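Local coordinates for protein UDP-N-acetylglucosamine pyrophosphorylase (Entamoeba histolytica, PDB 3OC9) that probably catalyses the transfer of a uridylyl group from UTP to N-acetylglucosamine 1-phosphate, giving UDP-N-acetylglucosamine and diphosphate, at residues 43-48 against 52-57; 190-195 against 384-389; 206-211 against 268-273; 328-333 against 358-363; 338-341 against 347-350. All blocks are in the same frame, centred on the assembly; numbering follows the deposited sequence.

Interaction 1: residues 43-48 against 52-57; sequences GGQGSR and EHPKGM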
# COMPACT_ATOMS: atom_id res chain seq x y z
N GLY A 43 6.67 4.30 6.75
CA GLY A 43 5.53 4.69 7.57
C GLY A 43 5.90 5.79 8.53
O GLY A 43 7.08 6.01 8.83
N GLY A 44 4.89 6.51 9.03
CA GLY A 44 5.09 7.40 10.17
C GLY A 44 5.36 6.55 11.40
O GLY A 44 5.42 5.32 11.32
N GLN A 45 5.53 7.20 12.54
CA GLN A 45 5.74 6.47 13.79
C GLN A 45 4.45 5.73 14.20
O GLN A 45 3.35 6.25 14.01
CB GLN A 45 6.20 7.43 14.89
CG GLN A 45 7.45 8.26 14.51
CD GLN A 45 8.75 7.46 14.62
OE1 GLN A 45 9.29 7.00 13.61
NE2 GLN A 45 9.24 7.29 15.84
N GLY A 46 4.59 4.51 14.72
CA GLY A 46 3.44 3.72 15.19
C GLY A 46 2.91 4.15 16.55
O GLY A 46 2.61 3.31 17.40
N SER A 47 2.79 5.46 16.75
CA SER A 47 2.44 6.05 18.06
C SER A 47 1.00 5.79 18.50
O SER A 47 0.72 5.73 19.71
CB SER A 47 2.73 7.55 18.07
OG SER A 47 4.10 7.80 17.75
N ARG A 48 0.08 5.64 17.54
CA ARG A 48 -1.31 5.28 17.84
C ARG A 48 -1.36 3.90 18.49
O ARG A 48 -2.24 3.61 19.31
CB ARG A 48 -2.15 5.32 16.56
CG ARG A 48 -3.58 5.74 16.77
CD ARG A 48 -4.09 6.51 15.55
NE ARG A 48 -5.55 6.62 15.55
CZ ARG A 48 -6.25 7.51 16.25
NH1 ARG A 48 -5.65 8.39 17.03
NH2 ARG A 48 -7.58 7.51 16.17
N GLU A 52 6.90 3.53 19.33
CA GLU A 52 7.60 4.77 18.97
C GLU A 52 8.76 4.52 17.99
O GLU A 52 9.93 4.85 18.27
CB GLU A 52 8.05 5.54 20.22
CG GLU A 52 6.91 5.98 21.17
CD GLU A 52 5.83 6.86 20.51
OE1 GLU A 52 6.12 7.55 19.51
OE2 GLU A 52 4.69 6.86 21.01
N HIS A 53 8.42 3.93 16.84
CA HIS A 53 9.37 3.49 15.80
C HIS A 53 8.60 3.45 14.46
O HIS A 53 7.36 3.45 14.48
CB HIS A 53 9.92 2.09 16.11
CG HIS A 53 10.67 1.99 17.41
ND1 HIS A 53 11.97 2.42 17.56
CD2 HIS A 53 10.30 1.49 18.62
CE1 HIS A 53 12.37 2.20 18.80
NE2 HIS A 53 11.37 1.64 19.47
N PRO A 54 9.31 3.42 13.31
CA PRO A 54 8.60 3.34 12.01
C PRO A 54 7.65 2.14 11.94
O PRO A 54 7.99 1.05 12.40
CB PRO A 54 9.73 3.18 10.98
CG PRO A 54 10.94 3.71 11.66
CD PRO A 54 10.78 3.44 13.12
N LYS A 55 6.47 2.34 11.35
CA LYS A 55 5.39 1.35 11.35
C LYS A 55 5.79 -0.04 10.80
O LYS A 55 5.30 -1.06 11.28
CB LYS A 55 4.17 1.93 10.60
CG LYS A 55 2.95 1.00 10.46
CD LYS A 55 2.13 0.96 11.74
CE LYS A 55 0.65 0.65 11.45
NZ LYS A 55 -0.13 1.84 10.98
N GLY A 56 6.66 -0.08 9.80
CA GLY A 56 7.10 -1.37 9.22
C GLY A 56 7.77 -2.32 10.22
O GLY A 56 7.80 -3.55 10.01
N MET A 57 8.30 -1.77 11.31
CA MET A 57 9.00 -2.56 12.34
C MET A 57 8.07 -3.22 13.38
O MET A 57 8.52 -4.01 14.23
CB MET A 57 10.08 -1.67 13.04
CG MET A 57 11.27 -1.32 12.12
SD MET A 57 12.40 0.00 12.71
CE MET A 57 13.11 -0.77 14.15
O HOH W 1 7.89 8.48 17.86

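Interaction 2: residues 190-195 against 384-389; sequences LCKDVD and SFEEEG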
# COMPACT_ATOMS: atom_id res chain seq x y z
N LEU A 190 -3.04 -7.51 4.00
CA LEU A 190 -3.38 -8.48 2.93
C LEU A 190 -2.90 -8.11 1.51
O LEU A 190 -3.16 -8.88 0.57
CB LEU A 190 -4.89 -8.78 2.93
CG LEU A 190 -5.45 -9.36 4.24
CD1 LEU A 190 -6.95 -9.61 4.16
CD2 LEU A 190 -4.75 -10.66 4.63
N CYS A 191 -2.22 -6.96 1.36
CA CYS A 191 -1.76 -6.53 0.02
C CYS A 191 -0.96 -7.60 -0.76
O CYS A 191 -0.05 -8.25 -0.19
CB CYS A 191 -0.98 -5.21 0.12
SG CYS A 191 -0.52 -4.46 -1.48
N LYS A 192 -1.29 -7.79 -2.04
CA LYS A 192 -0.57 -8.79 -2.87
C LYS A 192 0.81 -8.29 -3.42
O LYS A 192 1.50 -9.03 -4.12
CB LYS A 192 -1.47 -9.32 -4.02
CG LYS A 192 -2.64 -10.27 -3.59
CD LYS A 192 -3.46 -10.69 -4.86
CE LYS A 192 -4.58 -11.72 -4.54
NZ LYS A 192 -5.31 -12.13 -5.83
N ASP A 193 1.20 -7.05 -3.12
CA ASP A 193 2.53 -6.54 -3.56
C ASP A 193 2.61 -6.53 -5.10
O ASP A 193 1.70 -5.97 -5.72
CB ASP A 193 3.69 -7.27 -2.83
CG ASP A 193 3.66 -7.02 -1.30
OD1 ASP A 193 3.37 -5.89 -0.87
OD2 ASP A 193 3.93 -7.95 -0.50
N VAL A 194 3.65 -7.12 -5.71
CA VAL A 194 3.77 -7.13 -7.20
C VAL A 194 2.86 -8.25 -7.80
O VAL A 194 3.34 -9.32 -8.20
CB VAL A 194 5.28 -7.19 -7.68
CG1 VAL A 194 5.41 -7.08 -9.22
CG2 VAL A 194 6.11 -6.08 -7.02
N ASP A 195 1.55 -7.96 -7.86
CA ASP A 195 0.50 -8.95 -8.20
C ASP A 195 0.60 -9.34 -9.69
O ASP A 195 0.36 -8.48 -10.54
CB ASP A 195 -0.89 -8.32 -7.88
CG ASP A 195 -2.08 -9.23 -8.23
OD1 ASP A 195 -1.86 -10.41 -8.56
OD2 ASP A 195 -3.26 -8.75 -8.18
N SER A 384 2.69 -19.91 0.17
CA SER A 384 1.60 -19.84 -0.83
C SER A 384 1.25 -18.36 -1.07
O SER A 384 1.22 -17.56 -0.13
CB SER A 384 0.36 -20.65 -0.36
OG SER A 384 -0.56 -20.93 -1.41
N PHE A 385 1.02 -18.00 -2.34
CA PHE A 385 0.59 -16.64 -2.74
C PHE A 385 -0.94 -16.54 -2.72
O PHE A 385 -1.51 -15.70 -1.99
CB PHE A 385 1.21 -16.29 -4.11
CG PHE A 385 0.70 -14.98 -4.73
CD1 PHE A 385 0.97 -13.76 -4.12
CD2 PHE A 385 -0.03 -15.00 -5.91
CE1 PHE A 385 0.51 -12.54 -4.70
CE2 PHE A 385 -0.49 -13.79 -6.50
CZ PHE A 385 -0.23 -12.56 -5.87
N GLU A 386 -1.60 -17.36 -3.54
CA GLU A 386 -3.06 -17.56 -3.48
C GLU A 386 -3.23 -19.00 -2.93
O GLU A 386 -2.72 -19.27 -1.83
CB GLU A 386 -3.73 -17.31 -4.85
CG GLU A 386 -3.58 -15.81 -5.31
CD GLU A 386 -3.74 -15.53 -6.80
OE1 GLU A 386 -3.55 -16.44 -7.65
OE2 GLU A 386 -4.03 -14.35 -7.15
N GLU A 387 -3.88 -19.91 -3.66
CA GLU A 387 -4.02 -21.32 -3.19
C GLU A 387 -3.01 -22.33 -3.80
O GLU A 387 -3.03 -23.55 -3.47
CB GLU A 387 -5.48 -21.81 -3.36
CG GLU A 387 -5.88 -22.33 -4.76
CD GLU A 387 -6.18 -21.24 -5.80
OE1 GLU A 387 -5.78 -20.06 -5.63
OE2 GLU A 387 -6.84 -21.58 -6.81
N GLU A 388 -2.12 -21.83 -4.65
CA GLU A 388 -1.27 -22.72 -5.48
C GLU A 388 -0.22 -23.55 -4.72
O GLU A 388 0.27 -24.57 -5.24
CB GLU A 388 -0.63 -21.94 -6.66
CG GLU A 388 0.69 -21.19 -6.35
CD GLU A 388 0.54 -20.08 -5.31
OE1 GLU A 388 -0.48 -19.35 -5.34
OE2 GLU A 388 1.45 -19.94 -4.46
N GLY A 389 0.11 -23.15 -3.49
CA GLY A 389 1.08 -23.91 -2.68
C GLY A 389 0.47 -25.00 -1.81
O GLY A 389 1.17 -25.64 -1.01

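Interaction 3: residues 206-211 against 268-273; sequences QSEICI and TSFLEK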
# COMPACT_ATOMS: atom_id res chain seq x y z
N GLN A 206 -1.87 -1.61 -22.23
CA GLN A 206 -0.88 -0.52 -22.38
C GLN A 206 -1.18 0.74 -21.52
O GLN A 206 -1.11 1.88 -22.01
CB GLN A 206 -0.65 -0.21 -23.87
CG GLN A 206 0.05 -1.37 -24.62
CD GLN A 206 1.55 -1.45 -24.34
OE1 GLN A 206 2.32 -0.60 -24.81
NE2 GLN A 206 1.97 -2.45 -23.56
N SER A 207 -1.50 0.52 -20.24
CA SER A 207 -1.88 1.61 -19.30
C SER A 207 -0.66 2.40 -18.82
O SER A 207 0.41 1.80 -18.62
CB SER A 207 -2.56 1.01 -18.05
OG SER A 207 -3.71 0.23 -18.37
N GLU A 208 -0.83 3.72 -18.59
CA GLU A 208 0.10 4.55 -17.75
C GLU A 208 -0.11 4.34 -16.23
O GLU A 208 0.86 4.26 -15.46
CB GLU A 208 -0.07 6.04 -18.08
CG GLU A 208 0.48 6.43 -19.47
CD GLU A 208 0.03 7.82 -19.90
OE1 GLU A 208 -1.18 8.08 -19.88
OE2 GLU A 208 0.89 8.65 -20.29
N ILE A 209 -1.38 4.30 -15.82
CA ILE A 209 -1.76 4.02 -14.42
C ILE A 209 -2.84 2.92 -14.39
O ILE A 209 -3.81 2.98 -15.21
CB ILE A 209 -2.33 5.28 -13.66
CG1 ILE A 209 -1.50 6.54 -13.95
CG2 ILE A 209 -2.41 5.01 -12.11
CD1 ILE A 209 -2.11 7.86 -13.37
N CYS A 210 -2.69 1.94 -13.49
CA CYS A 210 -3.74 0.96 -13.18
C CYS A 210 -4.15 1.17 -11.69
O CYS A 210 -3.32 0.94 -10.76
CB CYS A 210 -3.26 -0.48 -13.45
SG CYS A 210 -4.52 -1.81 -13.11
N ILE A 211 -5.41 1.56 -11.46
CA ILE A 211 -5.92 1.93 -10.10
C ILE A 211 -6.82 0.81 -9.52
O ILE A 211 -7.89 0.56 -10.08
CB ILE A 211 -6.77 3.26 -10.13
CG1 ILE A 211 -5.99 4.40 -10.83
CG2 ILE A 211 -7.18 3.69 -8.70
CD1 ILE A 211 -6.86 5.70 -11.14
N THR A 268 7.12 3.15 -16.23
CA THR A 268 8.34 3.94 -15.97
C THR A 268 8.29 5.27 -16.75
O THR A 268 8.66 6.34 -16.22
CB THR A 268 9.64 3.11 -16.25
OG1 THR A 268 9.65 1.95 -15.40
CG2 THR A 268 10.90 3.93 -16.00
N SER A 269 7.79 5.22 -17.98
CA SER A 269 7.60 6.43 -18.79
C SER A 269 6.65 7.42 -18.10
O SER A 269 6.88 8.65 -18.15
CB SER A 269 7.08 6.08 -20.19
OG SER A 269 6.92 7.24 -20.99
N PHE A 270 5.59 6.91 -17.45
CA PHE A 270 4.68 7.81 -16.71
C PHE A 270 5.37 8.44 -15.48
O PHE A 270 5.20 9.65 -15.24
CB PHE A 270 3.31 7.16 -16.34
CG PHE A 270 2.40 8.12 -15.59
CD1 PHE A 270 2.29 8.08 -14.20
CD2 PHE A 270 1.70 9.14 -16.28
CE1 PHE A 270 1.50 9.02 -13.51
CE2 PHE A 270 0.90 10.07 -15.60
CZ PHE A 270 0.78 10.01 -14.21
N LEU A 271 6.14 7.65 -14.73
CA LEU A 271 6.90 8.18 -13.58
C LEU A 271 7.86 9.31 -14.02
O LEU A 271 8.04 10.30 -13.30
CB LEU A 271 7.68 7.06 -12.85
CG LEU A 271 6.85 6.00 -12.10
CD1 LEU A 271 7.76 4.92 -11.54
CD2 LEU A 271 5.97 6.59 -10.99
N GLU A 272 8.45 9.18 -15.21
CA GLU A 272 9.30 10.27 -15.77
C GLU A 272 8.52 11.57 -15.99
O GLU A 272 9.04 12.67 -15.65
CB GLU A 272 10.07 9.79 -17.03
CG GLU A 272 11.12 8.71 -16.72
CD GLU A 272 11.74 8.04 -17.94
OE1 GLU A 272 11.01 7.70 -18.91
OE2 GLU A 272 12.98 7.82 -17.92
N LYS A 273 7.29 11.48 -16.51
CA LYS A 273 6.40 12.66 -16.66
C LYS A 273 5.98 13.25 -15.32
O LYS A 273 6.02 14.47 -15.12
CB LYS A 273 5.14 12.34 -17.49
CG LYS A 273 5.39 11.86 -18.90
CD LYS A 273 4.06 11.72 -19.68
CE LYS A 273 4.29 11.45 -21.18
NZ LYS A 273 5.11 10.20 -21.42
O HOH W 2 3.74 8.03 -20.23

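Interaction 4: residues 328-333 against 358-363; sequences QRFIEF and NIYYLK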
# COMPACT_ATOMS: atom_id res chain seq x y z
N GLN A 328 -11.84 -7.66 -4.29
CA GLN A 328 -12.77 -8.02 -3.21
C GLN A 328 -12.15 -7.69 -1.85
O GLN A 328 -10.97 -7.97 -1.64
CB GLN A 328 -13.08 -9.52 -3.27
CG GLN A 328 -13.82 -9.95 -4.53
CD GLN A 328 -15.10 -9.16 -4.74
OE1 GLN A 328 -16.03 -9.23 -3.93
NE2 GLN A 328 -15.16 -8.40 -5.84
N ARG A 329 -12.93 -7.10 -0.94
CA ARG A 329 -12.38 -6.75 0.39
C ARG A 329 -11.89 -8.02 1.09
O ARG A 329 -10.88 -7.99 1.79
CB ARG A 329 -13.43 -6.01 1.27
CG ARG A 329 -13.96 -4.68 0.67
CD ARG A 329 -15.08 -4.02 1.51
NE ARG A 329 -15.77 -2.95 0.76
CZ ARG A 329 -15.71 -1.66 1.04
NH1 ARG A 329 -15.02 -1.22 2.08
NH2 ARG A 329 -16.38 -0.80 0.28
N PHE A 330 -12.61 -9.13 0.90
CA PHE A 330 -12.29 -10.38 1.61
C PHE A 330 -10.89 -10.94 1.22
O PHE A 330 -10.22 -11.63 2.00
CB PHE A 330 -13.43 -11.40 1.37
CG PHE A 330 -13.20 -12.76 1.96
CD1 PHE A 330 -13.67 -13.08 3.24
CD2 PHE A 330 -12.54 -13.75 1.22
CE1 PHE A 330 -13.46 -14.35 3.79
CE2 PHE A 330 -12.33 -15.03 1.77
CZ PHE A 330 -12.79 -15.33 3.05
N ILE A 331 -10.47 -10.61 -0.00
CA ILE A 331 -9.20 -11.09 -0.56
C ILE A 331 -8.01 -10.11 -0.29
O ILE A 331 -6.91 -10.56 0.06
CB ILE A 331 -9.33 -11.32 -2.12
CG1 ILE A 331 -10.48 -12.30 -2.47
CG2 ILE A 331 -7.97 -11.68 -2.78
CD1 ILE A 331 -10.20 -13.79 -2.19
N GLU A 332 -8.22 -8.81 -0.46
CA GLU A 332 -7.06 -7.85 -0.46
C GLU A 332 -7.28 -6.52 0.30
O GLU A 332 -6.61 -5.52 -0.03
CB GLU A 332 -6.51 -7.62 -1.91
CG GLU A 332 -5.01 -7.18 -1.98
CD GLU A 332 -4.47 -6.84 -3.39
OE1 GLU A 332 -3.29 -6.38 -3.47
OE2 GLU A 332 -5.18 -6.99 -4.42
N PHE A 333 -8.14 -6.49 1.33
CA PHE A 333 -8.24 -5.26 2.19
C PHE A 333 -8.53 -5.51 3.69
O PHE A 333 -9.68 -5.74 4.07
CB PHE A 333 -9.24 -4.23 1.62
CG PHE A 333 -9.22 -2.89 2.35
CD1 PHE A 333 -8.26 -1.94 2.05
CD2 PHE A 333 -10.15 -2.62 3.37
CE1 PHE A 333 -8.22 -0.71 2.74
CE2 PHE A 333 -10.12 -1.40 4.08
CZ PHE A 333 -9.16 -0.45 3.75
N ASN A 358 -7.44 -17.75 4.68
CA ASN A 358 -6.64 -18.97 4.61
C ASN A 358 -7.51 -20.25 4.55
O ASN A 358 -7.20 -21.21 3.83
CB ASN A 358 -5.62 -19.03 5.77
CG ASN A 358 -4.52 -17.96 5.66
OD1 ASN A 358 -4.26 -17.45 4.57
ND2 ASN A 358 -3.88 -17.64 6.78
N ILE A 359 -8.63 -20.23 5.27
CA ILE A 359 -9.65 -21.31 5.19
C ILE A 359 -10.25 -21.43 3.77
O ILE A 359 -10.35 -22.54 3.21
CB ILE A 359 -10.76 -21.11 6.24
CG1 ILE A 359 -10.18 -21.23 7.65
CG2 ILE A 359 -11.92 -22.10 6.03
CD1 ILE A 359 -11.13 -20.78 8.76
N TYR A 360 -10.65 -20.29 3.20
CA TYR A 360 -11.11 -20.21 1.81
C TYR A 360 -10.11 -20.83 0.81
O TYR A 360 -10.51 -21.60 -0.07
CB TYR A 360 -11.49 -18.75 1.44
CG TYR A 360 -11.74 -18.48 -0.06
CD1 TYR A 360 -13.00 -18.70 -0.63
CD2 TYR A 360 -10.72 -18.00 -0.88
CE1 TYR A 360 -13.23 -18.45 -1.99
CE2 TYR A 360 -10.94 -17.75 -2.25
CZ TYR A 360 -12.19 -17.98 -2.79
OH TYR A 360 -12.43 -17.74 -4.14
N TYR A 361 -8.82 -20.49 0.94
CA TYR A 361 -7.79 -21.02 0.02
C TYR A 361 -7.63 -22.56 0.16
O TYR A 361 -7.51 -23.29 -0.85
CB TYR A 361 -6.44 -20.30 0.21
CG TYR A 361 -6.34 -18.90 -0.44
CD1 TYR A 361 -7.04 -18.59 -1.63
CD2 TYR A 361 -5.51 -17.91 0.12
CE1 TYR A 361 -6.92 -17.30 -2.25
CE2 TYR A 361 -5.39 -16.62 -0.49
CZ TYR A 361 -6.10 -16.34 -1.67
OH TYR A 361 -6.00 -15.07 -2.27
N LEU A 362 -7.65 -23.06 1.39
CA LEU A 362 -7.62 -24.51 1.62
C LEU A 362 -8.78 -25.26 0.94
O LEU A 362 -8.56 -26.31 0.33
CB LEU A 362 -7.57 -24.84 3.13
CG LEU A 362 -6.22 -24.71 3.84
CD1 LEU A 362 -6.38 -24.73 5.38
CD2 LEU A 362 -5.18 -25.75 3.39
N LYS A 363 -9.99 -24.71 1.02
CA LYS A 363 -11.18 -25.29 0.37
C LYS A 363 -11.12 -25.22 -1.17
O LYS A 363 -11.58 -26.13 -1.86
CB LYS A 363 -12.47 -24.65 0.89
CG LYS A 363 -12.75 -24.93 2.38
CD LYS A 363 -13.97 -24.15 2.87
CE LYS A 363 -14.14 -24.32 4.38
NZ LYS A 363 -15.25 -23.48 4.95

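Interaction 5: residues 338-341 against 347-350; sequences NSLN and VNTV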
# COMPACT_ATOMS: atom_id res chain seq x y z
N ASN A 338 -5.32 1.28 14.47
CA ASN A 338 -5.67 1.62 15.87
C ASN A 338 -5.20 0.59 16.91
O ASN A 338 -4.98 -0.60 16.59
CB ASN A 338 -7.20 1.79 16.00
CG ASN A 338 -7.78 2.82 15.04
OD1 ASN A 338 -7.32 3.97 14.96
ND2 ASN A 338 -8.83 2.41 14.31
N SER A 339 -5.04 1.02 18.16
CA SER A 339 -4.85 0.12 19.29
C SER A 339 -6.17 -0.60 19.61
O SER A 339 -7.20 -0.32 19.00
CB SER A 339 -4.38 0.89 20.53
OG SER A 339 -5.41 1.75 21.01
N LEU A 340 -6.14 -1.51 20.59
CA LEU A 340 -7.33 -2.26 21.02
C LEU A 340 -8.34 -1.45 21.85
O LEU A 340 -9.38 -1.98 22.28
CB LEU A 340 -6.93 -3.56 21.75
CG LEU A 340 -6.28 -4.70 20.94
CD1 LEU A 340 -5.90 -5.86 21.84
CD2 LEU A 340 -7.21 -5.18 19.82
N ASN A 341 -8.06 -0.16 22.07
CA ASN A 341 -9.03 0.75 22.68
C ASN A 341 -10.07 1.32 21.67
O ASN A 341 -10.95 2.09 22.05
CB ASN A 341 -8.32 1.87 23.45
CG ASN A 341 -7.31 1.33 24.47
OD1 ASN A 341 -6.11 1.62 24.39
ND2 ASN A 341 -7.79 0.54 25.43
N VAL A 347 -5.42 -5.18 15.77
CA VAL A 347 -4.75 -6.48 15.62
C VAL A 347 -5.71 -7.67 15.58
O VAL A 347 -5.46 -8.65 14.88
CB VAL A 347 -3.58 -6.72 16.65
CG1 VAL A 347 -2.43 -5.77 16.38
CG2 VAL A 347 -4.06 -6.61 18.11
N ASN A 348 -6.83 -7.56 16.30
CA ASN A 348 -7.87 -8.59 16.29
C ASN A 348 -8.68 -8.66 14.99
O ASN A 348 -8.97 -9.77 14.52
CB ASN A 348 -8.80 -8.45 17.51
CG ASN A 348 -8.12 -8.91 18.81
OD1 ASN A 348 -7.17 -9.71 18.77
ND2 ASN A 348 -8.59 -8.42 19.95
N THR A 349 -9.01 -7.50 14.40
CA THR A 349 -9.77 -7.48 13.13
C THR A 349 -8.91 -7.99 11.97
O THR A 349 -9.41 -8.71 11.08
CB THR A 349 -10.41 -6.09 12.79
OG1 THR A 349 -9.41 -5.08 12.58
CG2 THR A 349 -11.35 -5.63 13.91
N VAL A 350 -7.61 -7.65 12.00
CA VAL A 350 -6.63 -8.17 11.02
C VAL A 350 -6.50 -9.70 11.12
O VAL A 350 -6.59 -10.41 10.11
CB VAL A 350 -5.24 -7.47 11.14
CG1 VAL A 350 -4.20 -8.19 10.27
CG2 VAL A 350 -5.35 -5.97 10.77
O HOH W 3 -4.35 -3.08 17.72

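Interaction 1: residues 43-48 against 52-57
Gln45 lays its carboxamide alongside the backbone of Glu52, His53 and Pro54. Its CG stands opposite the carbonyl carbon (chi1 -55°) and the chain bends at chi2, which folds the amide back over the neighbouring run. Gln45 OE1 comes to 3.6 Å from Pro54 N. Gln45 NE2 donates a hydrogen to a water 2.7 Å away, and that water donates to Glu52 OE1. The same carboxylate oxygen, Glu52 OE1, takes a hydrogen bond from Ser47 OG, at 2.7 Å, arriving on its syn side but 31° out of the carboxylate plane. Glu52, whose chain is bent at chi2, thus holds Ser47 directly and Gln45 through the water, both at one oxygen. The backbones also pair, in a single bridge between Gln45 and Pro54. Gly46 N donates to His53 O at 3.0 Å, and Lys55 N donates to Gly44 O at 3.2 Å. Lys55 CB lies against the glycines, while its NZ leads off to a salt bridge with Asp187 and a bond to Leu336 O; His53 ND1 is held by Glu107. A glycine-rich turn following strand 36-41 and folded back on a Pro-Lys pair is consistent with the signature loop of GT-A-type nucleotidyltransferases, which in relatives lines the nucleotide site.

Interaction 2: residues 190-195 against 384-389
Lys192 reaches across the end of the Phe385 ring to Glu386. Its chain is fully extended beyond CG, so CB, CG and CD pass CE1 and CZ of Phe385 in turn, with Lys192 CB 3.8 Å from Phe385 CE1. The ammonium then lands in a salt bridge, Lys192 NZ to Glu386 OE2 at 2.9 Å, on the anti side of that oxygen and 16° out of the carboxylate plane. At the edge of the same ring, in its plane, Asp195 OD1 lies 3.8 Å from Phe385 CZ, the two planes turned 54° apart. A second shell fixes these groups. Asn197 ND2 bonds Asp195 OD1 and, weakly, Glu386 OE2. Both oxygens of Glu388 grip the loop through their syn lone pairs: OE2 accepts from Phe385 N at 2.9 Å, and OE1 accepts from Glu386 N, also at 2.9 Å. Arg78 holds Glu388 in a salt bridge. Asp195 caps helix 196-204, its OD2 pairs with Lys212, and Lys192 N is bound to Glu332. The aromatic CH edge turned to a carboxylate oxygen suits the slightly positive rim of a ring, and the ammonium probably steadies the negative charge of Glu386 where this loop meets residues 190-195.

Interaction 3: residues 206-211 against 268-273
A first torsion of -179° carries the Phe270 ring out from its helix toward the start of strand 209-215, with CG trans to the backbone N. Ile209 answers with CG1 opposite its carbonyl carbon (chi1 -44°), bringing the CG1-CD1 arm over the aromatic ring. The methylene Ile209 CG1 makes a CH-pi contact, 4.1 Å from the centroid of the Phe270 ring and only 18° off the normal, displaced a little toward the rim. Farther along, Ile209 CD1 touches Phe270 CZ at 3.7 Å, so the arm follows the ring outward to its tip. Glu208 handles the root of the same side chain: its CB lies 4.0 Å from Phe270 CB, and its carbonyl O is 3.9 Å from that CB. The Glu208 chain crosses the phenylalanine at about a right angle. Ala319 adds to the surroundings of the ring, touching both Ile209 and Glu208 as well. At the solvent side Glu208 OE2 accepts from a water at 2.9 Å, and that water in turn takes a hydrogen from Lys273 NZ at 2.8 Å. OE1 of the same glutamate is bound by the backbone N atoms of Thr320 and Lys321, which fixes the carboxylate at the head of the strand. The contact is therefore apolar at its heart, where helix 268-274 packs against the start of strand 209-215, and ionic only at second hand: the opposite charges of Glu208 and Lys273 stay separated by water, so their attraction is probably softened by it.

Interaction 4: residues 328-333 against 358-363
Tyr360 can be followed outward from its CB, which lies 3.8 Å from Phe330 CE2 and 4.0 Å from Phe330 CZ. With CG trans to the backbone N (chi1 169°), the tyrosine leans from helix 347-364 toward the short helix 329-332. Tyr360 CG is next, still 3.9 Å from Phe330 CE2. On one flank of the ring Tyr360 CE2 then meets Ile331 CD1 at 4.0 Å, an apolar touch in which the two side chains pass at a slant. Taken as a pair, the rings make an offset edge-to-face arrangement: the edge of Phe330 points toward the face of Tyr360, centroids 5.8 Å apart and planes at 82°. The Phe330 edge is also where Tyr360 CB sits, in the plane of the ring, so that the one atom Phe330 CE2 touches both CB and CG of the tyrosine. The next residue along, Tyr361, swings its phenol to the other branch of the isoleucine, Tyr361 OH lying 4.0 Å from Ile331 CG2. Ile331 thus spreads CD1 to one tyrosine and CG2 to the other. No hydrogen bond crosses this interface; the two segments meet mostly through hydrocarbon and ring atoms at the surface. Phe330 further leans on Arg356 and Leu357, one turn back in the long helix, and Ile331 touches Lys192. The same long helix, 347-364, sets Ile359 and Leu362 against strands 368-370 and 377-379, while helix 329-332 follows strand 322-326 after two residues.

Interaction 5: residues 338-341 against 347-350
The loop that leads into helix 347-364 doubles back on the helix's first turn, and Leu340 is the side chain that meets Val347 and Asn348 there. Its CD2 methyl does most of the touching: Leu340 CD2 lies 3.9 Å from Val347 CG2 and 3.5 Å from Asn348 ND2, the near atom of that amide. Leu340 CG backs this up, 4.1 Å from the same methyl, Val347 CG2. On the helix side, Val347 holds CG2 in the cleft between its backbone N and carbonyl carbon (chi1 -67° for CG1), which places that methyl against the leucine. Asn348 has CG opposite its carbonyl carbon (chi1 -74°), bringing the amide to Leu340; the leucine chain runs across both partners at about a right angle. The backbones do not bond directly. One water spans the gap, donating to Asn338 O at 2.8 Å and accepting from Val347 N at 3.1 Å. Asn338 itself is pinned through ND2 to Phe344 O, OD1 to Arg48 NE and its backbone to Asp345, while Asn346 OD1 takes the N-H of Thr349 at the opening of the helix. Val347 also rests on Pro61 and Leu336. With exposed groups and no direct hydrogen bond between the segments, the contact relies on dispersion between methyls and between a methyl and an amide, and on one bridging water, which supplies an acceptor to a backbone N-H at the end of the helix where N-H groups lack helical partners.

Four of the five contacts fall into two touching pairs. Interactions 1 and 5, centres 15 Å apart, join where Arg48 NE meets Asn338 OD1 at 3.2 Å, linking the glycine-rich loop to the turn before helix 347-364. Interactions 2 and 4 are closer, with centres about 10 Å apart, and share the bond from Lys192 N to Glu332 OE1, 2.8 Å long. Helix 347-364 connects the groups by supplying one segment to interactions 4 and 5. Interaction 3 lies on the opposite side of the chain's centre from interactions 1 and 5, centres about 30 and 36 Å away, but its nearest atoms come within about 9 Å of interactions 2 and 4. Interaction 1 carries the glycine-rich loop that in relatives lines the nucleotide site.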